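Local coordinates for pesticidal crystal protein Cry2Aa (Bacillus thuringiensis serovar kurstaki, PDB 1I5P) that kills dipteran and lepidopteran larvae by binding to midgut epithelial cells and promoting their colloid-osmotic lysis, at residues Arg9-Cys13 with Leu402-Cys406; Trp393-Ser397 with Ala408-Arg412. One frame throughout, in Å; residues are numbered along the deposited sequence.

Contact 1: Arg9-Cys13 with Leu402-Cys406; sequences RTTIC and LSLRC
Arg9 lays one face of its guanidinium against Cys406. The CB of Cys406 sits above that plane, toward its rim, 3.3 Å from Arg9 NE. The sulfur comes over the same group, and Arg9 CD approaches Cys406 SG to 3.3 Å. This sulfur is half of the disulfide to Cys362, so the arginine rests on a covalent cross-link. A bend at chi2 (-134°) turns the Arg9 chain back over its own segment. There Thr11 OG1 takes two weak hydrogen bonds, from Arg9 NE and from Arg9 NH2, the latter 2.7 Å long. Thr11 OG1 lies beside its own backbone N (chi1 -47°), which leaves the methyl CG2 on the other branch to meet Leu404. NH1 of Arg9 is hydrogen-bonded to Ser363 O. Arg9 NH2 lies 3.1 Å from Arg405 O, but the angle is too poor for a hydrogen bond.

The two methyls of Leu404 divide the apolar work. Leu404 CD1 meets Thr11 CB and Thr11 CG2, each 3.3 Å away, and the two side chains run alongside each other with opposite headings. Leu404 CD2 turns to Cys13 and lies 3.4 Å from Cys13 SG. Leu402 completes this end with both its methyls: CD1 touches Cys13 CB, and Leu402 CD2 lies 3.3 Å from Cys13 SG.

The contact places the N-terminal extension, ahead of helix 25-28, against an outer strand of the middle-domain beta prism and the turn before it. No hydrogen bond crosses between the segments. The extension is held here by apolar packing and by an arginine whose strongest polar partner, Ser363, follows the disulfide's other cysteine.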
loop_
_atom_site.group_PDB
_atom_site.type_symbol
_atom_site.label_atom_id
_atom_site.label_comp_id
_atom_site.label_asym_id
_atom_site.label_seq_id
_atom_site.Cartn_x
_atom_site.Cartn_y
_atom_site.Cartn_z
ATOM N N ARG A 9 -4.402 21.748 16.173
ATOM C CA ARG A 9 -3.926 21.742 17.558
ATOM C C ARG A 9 -3.582 23.147 18.074
ATOM O O ARG A 9 -3.992 23.503 19.182
ATOM C CB ARG A 9 -2.708 20.823 17.709
ATOM C CG ARG A 9 -1.372 21.520 17.512
ATOM C CD ARG A 9 -0.453 20.719 16.619
ATOM N NE ARG A 9 0.758 21.465 16.286
ATOM C CZ ARG A 9 1.391 21.383 15.119
ATOM N NH1 ARG A 9 0.928 20.589 14.159
ATOM N NH2 ARG A 9 2.488 22.094 14.910
ATOM N N THR A 10 -2.827 23.933 17.296
ATOM C CA THR A 10 -2.470 25.302 17.704
ATOM C C THR A 10 -1.433 26.060 16.856
ATOM O O THR A 10 -1.680 27.203 16.463
ATOM C CB THR A 10 -1.989 25.346 19.183
ATOM O OG1 THR A 10 -1.936 26.709 19.628
ATOM C CG2 THR A 10 -0.605 24.710 19.326
ATOM N N THR A 11 -0.289 25.435 16.577
ATOM C CA THR A 11 0.789 26.073 15.809
ATOM C C THR A 11 0.312 26.838 14.568
ATOM O O THR A 11 -0.368 26.283 13.701
ATOM C CB THR A 11 1.859 25.040 15.375
ATOM O OG1 THR A 11 2.216 24.215 16.491
ATOM C CG2 THR A 11 3.115 25.752 14.878
ATOM N N ILE A 12 0.695 28.111 14.488
ATOM C CA ILE A 12 0.306 28.988 13.380
ATOM C C ILE A 12 1.240 28.899 12.172
ATOM O O ILE A 12 2.413 28.535 12.302
ATOM C CB ILE A 12 0.280 30.469 13.829
ATOM C CG1 ILE A 12 0.470 30.564 15.347
ATOM C CG2 ILE A 12 -1.034 31.117 13.414
ATOM C CD1 ILE A 12 0.548 31.990 15.871
ATOM N N CYS A 13 0.713 29.245 10.999
ATOM C CA CYS A 13 1.500 29.236 9.768
ATOM C C CYS A 13 0.715 29.845 8.603
ATOM O O CYS A 13 1.185 29.872 7.464
ATOM C CB CYS A 13 1.947 27.811 9.428
ATOM S SG CYS A 13 3.684 27.702 8.907
ATOM N N LEU A 402 3.064 20.878 5.594
ATOM C CA LEU A 402 3.565 22.180 5.967
ATOM C C LEU A 402 4.559 21.752 7.040
ATOM O O LEU A 402 4.271 20.847 7.820
ATOM C CB LEU A 402 2.446 23.021 6.574
ATOM C CG LEU A 402 2.654 24.534 6.606
ATOM C CD1 LEU A 402 1.562 25.161 7.457
ATOM C CD2 LEU A 402 4.031 24.865 7.171
ATOM N N SER A 403 5.724 22.375 7.092
ATOM C CA SER A 403 6.717 21.977 8.082
ATOM C C SER A 403 6.248 22.026 9.537
ATOM O O SER A 403 7.066 22.046 10.453
ATOM C CB SER A 403 7.973 22.820 7.901
ATOM O OG SER A 403 8.501 22.616 6.601
ATOM N N LEU A 404 4.935 22.040 9.746
ATOM C CA LEU A 404 4.377 22.069 11.093
ATOM C C LEU A 404 4.619 20.738 11.776
ATOM O O LEU A 404 4.214 19.689 11.280
ATOM C CB LEU A 404 2.876 22.355 11.047
ATOM C CG LEU A 404 2.401 23.803 10.899
ATOM C CD1 LEU A 404 1.779 24.245 12.210
ATOM C CD2 LEU A 404 3.555 24.722 10.503
ATOM N N ARG A 405 5.277 20.792 12.925
ATOM C CA ARG A 405 5.593 19.588 13.666
ATOM C C ARG A 405 5.079 19.614 15.098
ATOM O O ARG A 405 5.112 20.635 15.771
ATOM C CB ARG A 405 7.108 19.386 13.688
ATOM C CG ARG A 405 7.570 18.154 14.442
ATOM C CD ARG A 405 9.082 18.190 14.527
ATOM N NE ARG A 405 9.667 18.337 13.197
ATOM C CZ ARG A 405 10.935 18.648 12.962
ATOM N NH1 ARG A 405 11.771 18.857 13.970
ATOM N NH2 ARG A 405 11.371 18.735 11.714
ATOM N N CYS A 406 4.582 18.475 15.548
ATOM C CA CYS A 406 4.123 18.358 16.905
ATOM C C CYS A 406 4.256 16.896 17.371
ATOM O O CYS A 406 4.606 15.992 16.594
ATOM C CB CYS A 406 2.698 18.915 17.030
ATOM S SG CYS A 406 1.346 18.044 16.159
#

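Contact 2: Trp393-Ser397 with Ala408-Arg412; sequences WQTES and AFSAR
Two backbone hydrogen bonds join the loops 393-397 and 408-412 within the beta prism of the middle domain. Phe409 N donates to Thr395 O and Ala408 N to Glu396 O, each at 3.0 Å. Beside them Ala408 CB packs on Glu396 CB. Glu396 and Ser397 form a G1 beta bulge opposite Trp377. Gln394 NE2 bonds to Glu396 OE2. Gln394 OE1 accepts a hydrogen bond from Leu335 N, and Glu396 OE1 from Leu464 N. A water bridges Ser397 OG to Phe409 O, and Ser397 OG is also hydrogen-bonded to Cys406 O. This side is buried and closely fitted.

The other side is more open. Ser410 is exposed, and its CB points away from 393-397. A second water bridges Gln394 O to Ser410 O. Arg412, partly exposed, closes this end by lying flat on Trp393. Ring and guanidinium are stacked with planes 12° apart, a cation-pi contact over the five-membered ring. A bend at chi3 (-64°) lets the aliphatic part share the same indole face, with CD above the six-membered ring. Asp383 forms a salt bridge with NH1 of Arg412 and accepts a weak bond from Trp393 NE1, so one carboxylate serves both stacked groups. The methyl CG2 of Thr395 packs on the aliphatic part of the arginine, 3.7 Å from Arg412 CG.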
loop_
_atom_site.group_PDB
_atom_site.type_symbol
_atom_site.label_atom_id
_atom_site.label_comp_id
_atom_site.label_asym_id
_atom_site.label_seq_id
_atom_site.Cartn_x
_atom_site.Cartn_y
_atom_site.Cartn_z
ATOM N N TRP A 393 14.758 8.678 26.324
ATOM C CA TRP A 393 13.841 9.502 25.561
ATOM C C TRP A 393 13.001 8.766 24.549
ATOM O O TRP A 393 13.360 7.697 24.056
ATOM C CB TRP A 393 14.608 10.611 24.818
ATOM C CG TRP A 393 15.786 10.099 24.033
ATOM C CD1 TRP A 393 17.075 9.984 24.476
ATOM C CD2 TRP A 393 15.780 9.588 22.691
ATOM N NE1 TRP A 393 17.868 9.436 23.495
ATOM C CE2 TRP A 393 17.100 9.182 22.389
ATOM C CE3 TRP A 393 14.786 9.430 21.714
ATOM C CZ2 TRP A 393 17.455 8.628 21.152
ATOM C CZ3 TRP A 393 15.139 8.877 20.482
ATOM C CH2 TRP A 393 16.466 8.483 20.215
ATOM N N GLN A 394 11.865 9.382 24.255
ATOM C CA GLN A 394 10.925 8.903 23.257
ATOM C C GLN A 394 10.763 10.097 22.317
ATOM O O GLN A 394 11.228 11.198 22.625
ATOM C CB GLN A 394 9.586 8.530 23.905
ATOM C CG GLN A 394 9.454 7.043 24.226
ATOM C CD GLN A 394 8.118 6.699 24.858
ATOM O OE1 GLN A 394 7.960 6.767 26.075
ATOM N NE2 GLN A 394 7.147 6.331 24.031
ATOM N N THR A 395 10.141 9.882 21.165
ATOM C CA THR A 395 9.920 10.964 20.208
ATOM C C THR A 395 8.413 11.107 20.009
ATOM O O THR A 395 7.788 12.004 20.572
ATOM C CB THR A 395 10.604 10.670 18.846
ATOM O OG1 THR A 395 10.432 9.288 18.506
ATOM C CG2 THR A 395 12.095 11.000 18.909
ATOM N N GLU A 396 7.836 10.205 19.226
ATOM C CA GLU A 396 6.405 10.213 18.968
ATOM C C GLU A 396 6.004 11.580 18.425
ATOM O O GLU A 396 5.126 12.242 18.982
ATOM C CB GLU A 396 5.633 9.925 20.262
ATOM C CG GLU A 396 6.230 8.832 21.153
ATOM C CD GLU A 396 6.264 7.454 20.502
ATOM O OE1 GLU A 396 5.569 7.245 19.488
ATOM O OE2 GLU A 396 6.980 6.571 21.016
ATOM N N SER A 397 6.652 11.993 17.338
ATOM C CA SER A 397 6.390 13.292 16.726
ATOM C C SER A 397 5.921 13.150 15.286
ATOM O O SER A 397 6.195 12.145 14.626
ATOM C CB SER A 397 7.658 14.150 16.785
ATOM O OG SER A 397 7.489 15.364 16.081
ATOM N N ALA A 408 4.992 14.257 21.219
ATOM C CA ALA A 408 5.382 14.206 22.619
ATOM C C ALA A 408 6.706 14.910 22.878
ATOM O O ALA A 408 6.801 15.753 23.768
ATOM C CB ALA A 408 5.453 12.759 23.090
ATOM N N PHE A 409 7.728 14.575 22.097
ATOM C CA PHE A 409 9.037 15.179 22.295
ATOM C C PHE A 409 9.756 15.514 21.002
ATOM O O PHE A 409 9.359 15.079 19.923
ATOM C CB PHE A 409 9.919 14.254 23.134
ATOM C CG PHE A 409 9.313 13.866 24.450
ATOM C CD1 PHE A 409 8.632 12.663 24.589
ATOM C CD2 PHE A 409 9.394 14.722 25.542
ATOM C CE1 PHE A 409 8.039 12.313 25.805
ATOM C CE2 PHE A 409 8.806 14.386 26.758
ATOM C CZ PHE A 409 8.126 13.177 26.888
ATOM N N SER A 410 10.834 16.280 21.134
ATOM C CA SER A 410 11.640 16.704 20.001
ATOM C C SER A 410 11.973 15.566 19.051
ATOM O O SER A 410 12.193 14.430 19.473
ATOM C CB SER A 410 12.931 17.345 20.500
ATOM O OG SER A 410 12.645 18.481 21.298
ATOM N N ALA A 411 12.014 15.885 17.763
ATOM C CA ALA A 411 12.319 14.901 16.731
ATOM C C ALA A 411 13.799 14.552 16.684
ATOM O O ALA A 411 14.663 15.411 16.866
ATOM C CB ALA A 411 11.876 15.419 15.371
ATOM N N ARG A 412 14.073 13.275 16.440
ATOM C CA ARG A 412 15.427 12.753 16.335
ATOM C C ARG A 412 15.343 11.282 15.954
ATOM O O ARG A 412 14.284 10.664 16.078
ATOM C CB ARG A 412 16.193 12.932 17.655
ATOM C CG ARG A 412 15.523 12.347 18.883
ATOM C CD ARG A 412 16.333 12.658 20.149
ATOM N NE ARG A 412 17.659 12.034 20.139
ATOM C CZ ARG A 412 18.496 12.031 21.174
ATOM N NH1 ARG A 412 18.154 12.621 22.310
ATOM N NH2 ARG A 412 19.675 11.426 21.077
HETATM O O HOH W 1 13.153 13.201 21.932
HETATM O O HOH W 2 7.560 16.992 18.284
#

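Both contacts lie on the same side of the chain's centre, with their own centres about 15 Å apart. Their segments alternate along the sequence: 9-13, 393-397, 402-406, then 408-412. The last three lie on or beside strands 397-400 and 405-407, neighbours in a four-stranded antiparallel sheet of the middle domain. Strand 405-407 is outermost there and leads from contact 1 into contact 2. The two meet directly: Ser397 OG is probably hydrogen-bonded to Cys406 O, at 3.0 Å, and Arg405 packs on Ser397 and Ala411. Contact 2 lies where the chain passes from strand 389-393 of a six-stranded sheet into this one. Contact 1 brings in the N-terminal extension from 389 residues away.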